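Local coordinates for protein salmonella typhimurium DB7155 bacteriophage DET7 tailspike (PDB 2V5I) that probably recognises and hydrolyses the O-antigen of Salmonella as the trimeric, beta-helical receptor-binding tailspike of a contractile-tailed bacteriophage, at residues S417-L422 and G434-P439. Residues are numbered along the deposited sequence; the frame is centred on the assembly and turned at random.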
ATOM      1  N   SER A 417      19.321  14.857  -5.574  1.00 13.09           N
ATOM      2  CA  SER A 417      17.885  14.647  -5.509  1.00 12.48           C
ATOM      3  C   SER A 417      17.191  15.710  -4.649  1.00 12.27           C
ATOM      4  O   SER A 417      17.820  16.283  -3.759  1.00 12.47           O
ATOM      5  CB  SER A 417      17.607  13.276  -4.928  1.00 13.77           C
ATOM      6  OG  SER A 417      18.097  12.262  -5.821  1.00 15.42           O
ATOM      7  N   THR A 418      15.889  15.856  -4.866  1.00 13.48           N
ATOM      8  CA  THR A 418      15.038  16.642  -4.004  1.00 13.85           C
ATOM      9  C   THR A 418      14.122  15.692  -3.249  1.00 11.38           C
ATOM     10  O   THR A 418      13.501  14.828  -3.866  1.00 11.75           O
ATOM     11  CB  THR A 418      14.230  17.627  -4.816  1.00 15.62           C
ATOM     12  OG1 THR A 418      15.155  18.597  -5.385  1.00 19.90           O
ATOM     13  CG2 THR A 418      13.204  18.341  -3.936  1.00 18.31           C
ATOM     14  N   ILE A 419      14.023  15.895  -1.929  1.00 10.88           N
ATOM     15  CA  ILE A 419      13.249  15.046  -1.051  1.00 11.48           C
ATOM     16  C   ILE A 419      12.241  15.888  -0.293  1.00 11.58           C
ATOM     17  O   ILE A 419      12.557  16.980   0.163  1.00 12.07           O
ATOM     18  CB  ILE A 419      14.168  14.269  -0.069  1.00 11.43           C
ATOM     19  CG1 ILE A 419      15.158  13.412  -0.907  1.00 15.73           C
ATOM     20  CG2 ILE A 419      13.286  13.475   0.921  1.00 11.63           C
ATOM     21  CD1 ILE A 419      15.948  12.495  -0.121  1.00 21.18           C
ATOM     22  N   SER A 420      10.994  15.408  -0.253  1.00 11.30           N
ATOM     23  CA  SER A 420       9.951  15.978   0.587  1.00 12.93           C
ATOM     24  C   SER A 420       9.317  14.883   1.425  1.00 13.17           C
ATOM     25  O   SER A 420       9.326  13.729   1.037  1.00 12.99           O
ATOM     26  CB  SER A 420       8.823  16.597  -0.241  1.00 15.19           C
ATOM     27  OG  SER A 420       9.328  17.524  -1.165  1.00 17.87           O
ATOM     28  N   GLY A 421       8.771  15.252   2.585  1.00 12.03           N
ATOM     29  CA  GLY A 421       7.985  14.300   3.368  1.00 10.87           C
ATOM     30  C   GLY A 421       8.840  13.256   4.059  1.00 10.01           C
ATOM     31  O   GLY A 421       8.447  12.093   4.127  1.00 11.65           O
ATOM     32  N   LEU A 422      10.031  13.664   4.517  1.00 10.72           N
ATOM     33  CA  LEU A 422      10.926  12.746   5.258  1.00 10.96           C
ATOM     34  C   LEU A 422      10.463  12.639   6.698  1.00 13.14           C
ATOM     35  O   LEU A 422      10.352  13.671   7.379  1.00 15.22           O
ATOM     36  CB  LEU A 422      12.363  13.253   5.186  1.00 12.51           C
ATOM     37  CG  LEU A 422      13.396  12.483   5.963  1.00 12.50           C
ATOM     38  CD1 LEU A 422      13.492  11.064   5.502  1.00 15.01           C
ATOM     39  CD2 LEU A 422      14.766  13.204   5.795  1.00 13.55           C
ATOM     40  N   GLY A 434      20.400  16.908  -2.263  1.00 11.18           N
ATOM     41  CA  GLY A 434      20.362  18.104  -3.112  1.00 12.41           C
ATOM     42  C   GLY A 434      19.529  19.217  -2.481  1.00 13.24           C
ATOM     43  O   GLY A 434      19.991  20.337  -2.313  1.00 13.65           O
ATOM     44  N   ASN A 435      18.290  18.891  -2.149  1.00 11.41           N
ATOM     45  CA  ASN A 435      17.405  19.829  -1.468  1.00 10.23           C
ATOM     46  C   ASN A 435      16.373  19.026  -0.677  1.00 10.77           C
ATOM     47  O   ASN A 435      16.000  17.924  -1.053  1.00 11.98           O
ATOM     48  CB  ASN A 435      16.641  20.725  -2.406  1.00 12.25           C
ATOM     49  CG  ASN A 435      16.258  22.071  -1.769  1.00 13.08           C
ATOM     50  OD1 ASN A 435      16.518  22.319  -0.561  1.00 15.99           O
ATOM     51  ND2 ASN A 435      15.626  22.925  -2.538  1.00 25.17           N
ATOM     52  N   LEU A 436      16.031  19.553   0.472  1.00 11.19           N
ATOM     53  CA  LEU A 436      14.966  18.975   1.318  1.00 10.96           C
ATOM     54  C   LEU A 436      13.910  20.074   1.416  1.00 12.06           C
ATOM     55  O   LEU A 436      14.241  21.192   1.809  1.00 12.20           O
ATOM     56  CB  LEU A 436      15.511  18.636   2.705  1.00 12.08           C
ATOM     57  CG  LEU A 436      14.604  17.860   3.644  1.00 13.47           C
ATOM     58  CD1 LEU A 436      14.359  16.496   3.101  1.00 15.23           C
ATOM     59  CD2 LEU A 436      15.198  17.772   5.029  1.00 15.28           C
ATOM     60  N   LEU A 437      12.661  19.776   1.045  1.00 11.82           N
ATOM     61  CA  LEU A 437      11.675  20.838   0.813  1.00 14.20           C
ATOM     62  C   LEU A 437      10.315  20.405   1.326  1.00 15.34           C
ATOM     63  O   LEU A 437       9.867  19.302   0.997  1.00 16.77           O
ATOM     64  CB  LEU A 437      11.566  21.083  -0.710  1.00 15.92           C
ATOM     65  CG  LEU A 437      11.954  22.339  -1.459  1.00 28.26           C
ATOM     66  CD1 LEU A 437      13.081  23.139  -0.809  1.00 27.75           C
ATOM     67  CD2 LEU A 437      12.282  21.932  -2.896  1.00 30.83           C
ATOM     68  N   ASP A 438       9.646  21.268   2.126  1.00 13.99           N
ATOM     69  CA  ASP A 438       8.255  21.039   2.557  1.00 13.89           C
ATOM     70  C   ASP A 438       7.439  22.361   2.431  1.00 13.00           C
ATOM     71  O   ASP A 438       7.143  23.074   3.428  1.00 12.50           O
ATOM     72  CB  ASP A 438       8.289  20.454   3.962  1.00 15.64           C
ATOM     73  CG  ASP A 438       8.929  19.007   3.979  1.00 24.10           C
ATOM     74  OD1 ASP A 438       8.228  18.020   3.509  1.00 21.25           O
ATOM     75  OD2 ASP A 438      10.139  18.860   4.400  1.00 21.84           O
ATOM     76  N   PRO A 439       7.159  22.730   1.194  1.00 11.77           N
ATOM     77  CA  PRO A 439       6.679  24.091   0.841  1.00 12.47           C
ATOM     78  C   PRO A 439       5.211  24.375   1.035  1.00 12.61           C
ATOM     79  O   PRO A 439       4.807  25.512   0.761  1.00 10.91           O
ATOM     80  CB  PRO A 439       7.029  24.180  -0.652  1.00 14.64           C
ATOM     81  CG  PRO A 439       6.835  22.805  -1.128  1.00 14.58           C
ATOM     82  CD  PRO A 439       7.347  21.924  -0.037  1.00 11.60           C
TER
HETATM   83  O   HOH W   1      15.209  21.734  -5.331  1.00 43.45           O
HETATM   84  O   HOH W   2      10.932  16.465   5.262  1.00 17.05           O
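Chi1 of Leu436 (-172°) sets CG opposite the backbone N and brings CD1 over to Ile419, whose CG2 branch is likewise turned from its N; the two side chains meet on one face of the last parallel rung pairing of the beta-helix, where CG2 of Ile419 lies 3.9 Å from CD1 of Leu436. Strand 417-422 is joined to strand 435-439 by regular parallel bonding: Asn435 N donates to Ser417 O, Asn435 O accepts from Ile419 N, and Leu437 N reaches Ile419 O at 2.9 Å. The axes of these short strands are inclined by 35°, and beyond Ile419 side chains take over the pairing. OG of Ser420, set beside its own backbone N (chi1 -54°), donates to Leu437 O over 2.9 Å, a carbonyl that no backbone N-H of 417-422 reaches. Next, Asp438 OD1 receives Gly421 N through its syn lone pair at 3.0 Å, while OD2 accepts a hydrogen bond from a water that also accepts from Leu422 N; OD2 is also hydrogen-bonded to Gly442 N of the second subunit. There Leu437 and Asp438 pair with a parallel strand of that subunit, so the sheet runs on across the interface, consistent with passage into the intertwined C-terminal part. On the opposite face, Thr418 and Asn435 stand side by side, and a second water joins Thr418 OG1 to Asn435 ND2, 3.1 Å from each.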